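Local coordinates for D-mannose isomerase (Marinomonas mediterranea, PDB 5X32), which catalyses the reversible isomerization of D-mannose to D-fructose and, less efficiently, acts on D-lyxose, at residues Y141-E145 with K194-R198; E150-Y156 with N225-I229. All coordinates share one frame; numbering follows the deposited sequence.

Contact 1: Y141-E145 with K194-R198; sequences YDLLE and KYLDR
Y141 sends its ring across to helix 193-212 because its CG stands anti to the backbone N (chi1 -176°). R198 starts out the same way (chi1 -179°) but bends at chi2 and chi3, which brings one face of its guanidinium against the Y141 hydroxyl. The phenol oxygen sits over the centre of the guanidinium, with Y141 OH 3.2 Å from R198 CZ. This is packing over a face, and the angles are poor for a hydrogen bond. E145 comes from the opposite direction and forms an end-on salt bridge with R198. R198 NH2 gives a fairly straight bond to E145 OE1 at 3.0 Å, nearly in the guanidinium plane. R198 NH1 reaches the syn lone pair of E145 OE2 at 3.1 Å, from a more tilted position. The two helices belong to the (alpha/alpha)6 barrel of the N-acylglucosamine 2-epimerase family. Their local axes are 13.5 Å apart, so long side chains bridge the gap. Y195 turns its edge to the Y141 ring in an offset edge-to-face pair, with planes at 61° and Y195 CE1 3.6 Å from Y141 CD2. W149 makes a cation-pi contact with R198. A leucine in place of R198 would probably leave the E145 carboxylate without its charged mate and Y141 OH without the flat group it rests on. The aliphatic chain of K194 lies beside Y141 at the border of the contact.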
# COMPACT_ATOMS: atom_id res chain seq x y z
N TYR A 141 -4.92 8.53 15.66
CA TYR A 141 -3.61 8.24 16.22
C TYR A 141 -3.75 7.86 17.70
O TYR A 141 -3.15 6.88 18.15
CB TYR A 141 -2.67 9.45 16.04
CG TYR A 141 -1.26 9.17 16.52
CD1 TYR A 141 -0.90 9.41 17.83
CD2 TYR A 141 -0.31 8.65 15.66
CE1 TYR A 141 0.39 9.15 18.27
CE2 TYR A 141 0.98 8.40 16.08
CZ TYR A 141 1.32 8.64 17.39
OH TYR A 141 2.61 8.38 17.83
N ASP A 142 -4.62 8.57 18.44
CA ASP A 142 -4.68 8.28 19.87
C ASP A 142 -5.43 6.99 20.14
O ASP A 142 -5.06 6.26 21.06
CB ASP A 142 -5.32 9.43 20.65
CG ASP A 142 -4.74 10.78 20.28
OD1 ASP A 142 -3.50 10.96 20.41
OD2 ASP A 142 -5.53 11.68 19.95
N LEU A 143 -6.39 6.65 19.26
CA LEU A 143 -7.04 5.36 19.37
C LEU A 143 -5.98 4.27 19.30
O LEU A 143 -6.02 3.30 20.05
CB LEU A 143 -8.06 5.19 18.26
CG LEU A 143 -8.67 3.79 18.12
CD1 LEU A 143 -9.48 3.41 19.34
CD2 LEU A 143 -9.56 3.75 16.90
N LEU A 144 -4.97 4.52 18.47
CA LEU A 144 -3.97 3.52 18.21
C LEU A 144 -3.04 3.51 19.41
O LEU A 144 -2.73 2.44 19.96
CB LEU A 144 -3.25 3.88 16.91
CG LEU A 144 -3.79 3.23 15.63
CD1 LEU A 144 -3.37 4.03 14.43
CD2 LEU A 144 -3.25 1.81 15.53
N GLU A 145 -2.73 4.71 19.89
CA GLU A 145 -1.80 4.85 21.01
C GLU A 145 -2.35 4.11 22.20
O GLU A 145 -1.63 3.36 22.89
CB GLU A 145 -1.56 6.33 21.34
CG GLU A 145 -0.17 6.61 21.91
CD GLU A 145 0.96 6.26 20.95
OE1 GLU A 145 2.13 6.18 21.42
OE2 GLU A 145 0.71 6.07 19.73
N LYS A 194 5.45 14.83 15.34
CA LYS A 194 5.12 13.67 16.15
C LYS A 194 5.04 12.44 15.25
O LYS A 194 5.59 11.35 15.53
CB LYS A 194 3.78 13.93 16.86
CG LYS A 194 3.21 12.83 17.74
CD LYS A 194 1.80 13.24 18.16
CE LYS A 194 1.62 13.23 19.67
NZ LYS A 194 0.37 13.96 20.05
N TYR A 195 4.31 12.63 14.16
CA TYR A 195 4.03 11.58 13.23
C TYR A 195 5.28 11.10 12.51
O TYR A 195 5.53 9.89 12.42
CB TYR A 195 3.00 12.07 12.23
CG TYR A 195 1.68 12.46 12.84
CD1 TYR A 195 1.12 11.71 13.86
CD2 TYR A 195 0.98 13.58 12.39
CE1 TYR A 195 -0.10 12.05 14.41
CE2 TYR A 195 -0.23 13.93 12.93
CZ TYR A 195 -0.77 13.16 13.94
OH TYR A 195 -1.99 13.50 14.48
N LEU A 196 6.09 12.04 12.03
CA LEU A 196 7.34 11.69 11.37
C LEU A 196 8.22 10.93 12.34
O LEU A 196 8.91 9.98 11.94
CB LEU A 196 8.04 12.94 10.83
CG LEU A 196 9.39 12.70 10.15
CD1 LEU A 196 9.27 11.65 9.06
CD2 LEU A 196 9.90 14.00 9.54
N ASP A 197 8.20 11.31 13.62
CA ASP A 197 9.05 10.62 14.59
C ASP A 197 8.58 9.18 14.79
O ASP A 197 9.40 8.23 14.89
CB ASP A 197 9.07 11.37 15.92
CG ASP A 197 9.85 12.68 15.84
OD1 ASP A 197 10.65 12.84 14.88
OD2 ASP A 197 9.65 13.56 16.71
N ARG A 198 7.27 8.98 14.78
CA ARG A 198 6.76 7.62 14.93
C ARG A 198 7.09 6.79 13.65
O ARG A 198 7.47 5.61 13.74
CB ARG A 198 5.25 7.64 15.22
CG ARG A 198 4.62 6.28 15.40
CD ARG A 198 5.34 5.44 16.43
NE ARG A 198 5.42 6.08 17.74
CZ ARG A 198 4.50 5.93 18.69
NH1 ARG A 198 3.42 5.19 18.48
NH2 ARG A 198 4.63 6.54 19.86

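Contact 2: E150-Y156 with N225-I229; sequences ENKHGLY and NDWQI
The CA atoms of H153 and W227 are the nearest across the contact, 7.7 Å apart. No backbone hydrogen bond joins the two segments. Residues 151-154 form a four-residue hairpin turn, closed by the bond from E150 N to L155 O. E150 O accepts from both H153 N and G154 N. G154 has a positive phi, which favours glycine. W227 also has positive phi, and its indole is directed at the hairpin. L155 CD1 lies over the six-membered ring of W227, 3.4 Å from the centroid and 7° off the normal, in a CH-pi contact. L155 CB adds a contact to W227 CZ2 at 3.5 Å. The hairpin links strands 149-150 and 155-160 at one border of the antiparallel sheet. The other segment is in the loop after strand 222-223, so W227 joins two connections at the same end of the helical domain. Its side chain is about 12 Å from that of H251, which is probably a catalytic proton donor/acceptor. Y156 O meets the indole edge in plane, 3.4 Å from W227 CZ2. At the nitrogen end, W227 NE1 gives a weak hydrogen bond to E150 OE1 at 3.4 Å. The stronger partner of that carboxylate is R171, through a salt bridge. With CG beside the backbone N (chi1 -68°), the H153 ring is carried toward W227, and one of its faces receives W227 CD1, 3.4 Å from H153 CG. The two rings meet obliquely, with planes at 47°. K152 CG lies against the opposite imidazole face. The CE1 corner of the imidazole packs near the D226 carbonyl.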
# COMPACT_ATOMS: atom_id res chain seq x y z
N GLU A 150 2.65 -0.47 21.32
CA GLU A 150 3.32 -1.32 22.28
C GLU A 150 4.70 -0.74 22.57
O GLU A 150 5.71 -1.18 22.01
CB GLU A 150 3.42 -2.75 21.76
CG GLU A 150 2.22 -3.59 22.07
CD GLU A 150 2.44 -5.05 21.75
OE1 GLU A 150 2.81 -5.38 20.60
OE2 GLU A 150 2.23 -5.89 22.65
N ASN A 151 4.72 0.26 23.45
CA ASN A 151 5.90 1.06 23.71
C ASN A 151 7.19 0.30 24.02
O ASN A 151 8.27 0.76 23.68
CB ASN A 151 5.62 2.04 24.84
CG ASN A 151 6.61 3.19 24.86
OD1 ASN A 151 6.37 4.25 24.27
ND2 ASN A 151 7.73 2.99 25.55
N LYS A 152 7.08 -0.88 24.64
CA LYS A 152 8.28 -1.57 25.05
C LYS A 152 8.97 -2.27 23.87
O LYS A 152 10.15 -2.65 23.95
CB LYS A 152 7.94 -2.59 26.15
CG LYS A 152 8.65 -3.94 26.05
CD LYS A 152 8.03 -5.02 26.93
CE LYS A 152 8.80 -6.33 26.84
NZ LYS A 152 7.87 -7.48 26.98
N HIS A 153 8.26 -2.37 22.75
CA HIS A 153 8.82 -2.94 21.52
C HIS A 153 8.93 -1.92 20.40
O HIS A 153 9.58 -2.18 19.39
CB HIS A 153 7.98 -4.11 21.05
CG HIS A 153 8.05 -5.30 21.96
ND1 HIS A 153 9.09 -6.20 21.92
CD2 HIS A 153 7.21 -5.73 22.93
CE1 HIS A 153 8.88 -7.14 22.83
NE2 HIS A 153 7.75 -6.88 23.45
N GLY A 154 8.26 -0.79 20.56
CA GLY A 154 8.32 0.27 19.58
C GLY A 154 7.56 -0.13 18.34
O GLY A 154 7.86 0.36 17.25
N LEU A 155 6.57 -1.00 18.51
CA LEU A 155 5.77 -1.48 17.39
C LEU A 155 4.30 -1.48 17.75
O LEU A 155 3.94 -1.31 18.91
CB LEU A 155 6.20 -2.89 16.99
CG LEU A 155 7.60 -2.92 16.36
CD1 LEU A 155 8.14 -4.34 16.21
CD2 LEU A 155 7.54 -2.20 15.01
N TYR A 156 3.45 -1.69 16.75
CA TYR A 156 2.01 -1.84 16.96
C TYR A 156 1.64 -3.31 16.83
O TYR A 156 2.13 -4.02 15.94
CB TYR A 156 1.21 -1.04 15.95
CG TYR A 156 1.31 0.46 16.08
CD1 TYR A 156 0.45 1.16 16.91
CD2 TYR A 156 2.24 1.18 15.34
CE1 TYR A 156 0.51 2.54 17.00
CE2 TYR A 156 2.32 2.55 15.43
CZ TYR A 156 1.45 3.23 16.26
OH TYR A 156 1.53 4.60 16.35
N ASN A 225 4.00 -12.83 19.96
CA ASN A 225 3.72 -11.65 20.79
C ASN A 225 4.95 -11.19 21.58
O ASN A 225 4.89 -10.15 22.23
CB ASN A 225 2.53 -11.89 21.73
CG ASN A 225 2.66 -13.15 22.54
OD1 ASN A 225 3.20 -14.16 22.07
ND2 ASN A 225 2.14 -13.11 23.77
N ASP A 226 6.05 -11.95 21.50
CA ASP A 226 7.35 -11.50 22.01
C ASP A 226 8.04 -10.60 21.00
O ASP A 226 8.99 -9.90 21.34
CB ASP A 226 8.32 -12.67 22.21
CG ASP A 226 7.87 -13.66 23.25
OD1 ASP A 226 7.05 -13.28 24.11
OD2 ASP A 226 8.37 -14.81 23.18
N TRP A 227 7.51 -10.60 19.78
CA TRP A 227 8.16 -10.03 18.60
C TRP A 227 9.43 -10.83 18.29
O TRP A 227 10.40 -10.31 17.75
CB TRP A 227 8.46 -8.54 18.75
CG TRP A 227 7.26 -7.67 18.48
CD1 TRP A 227 6.51 -7.02 19.40
CD2 TRP A 227 6.69 -7.37 17.20
NE1 TRP A 227 5.50 -6.31 18.78
CE2 TRP A 227 5.59 -6.51 17.43
CE3 TRP A 227 7.00 -7.73 15.89
CZ2 TRP A 227 4.80 -6.02 16.38
CZ3 TRP A 227 6.21 -7.24 14.85
CH2 TRP A 227 5.13 -6.39 15.11
N GLN A 228 9.40 -12.12 18.65
CA GLN A 228 10.37 -13.09 18.15
C GLN A 228 9.85 -13.71 16.86
O GLN A 228 8.64 -13.75 16.64
CB GLN A 228 10.65 -14.18 19.19
CG GLN A 228 11.49 -13.72 20.40
CD GLN A 228 12.88 -13.20 20.00
OE1 GLN A 228 13.13 -11.99 20.04
NE2 GLN A 228 13.77 -14.12 19.61
N ILE A 229 10.74 -14.22 16.02
CA ILE A 229 10.28 -14.73 14.74
C ILE A 229 9.52 -16.04 14.87
O ILE A 229 10.01 -17.01 15.44
CB ILE A 229 11.44 -14.93 13.75
CG1 ILE A 229 11.85 -13.58 13.17
CG2 ILE A 229 11.01 -15.84 12.60
CD1 ILE A 229 12.65 -13.70 11.88

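Following the chain from the N terminus, helix 133-147 comes after several earlier helices and carries 141-145; hairpin segment 150-156 follows. After helix 173-190 the chain enters helix 193-212, where 194-198 closes the loop of contact 1. It then passes strand 222-223. In the loop beyond, 225-229 closes contact 2. The segments alternate, so the two loops cross. Contact 1 ties helix 133-147 to helix 193-212, whereas contact 2 ties the hairpin of strands 149-150 and 155-160 to the loop after strand 222-223. They meet at Y156, whose OH lies 2.9 Å from R198 NH1 in a weak hydrogen bond. Y156 also packs on L144 of helix 133-147 and on L202 of helix 193-212.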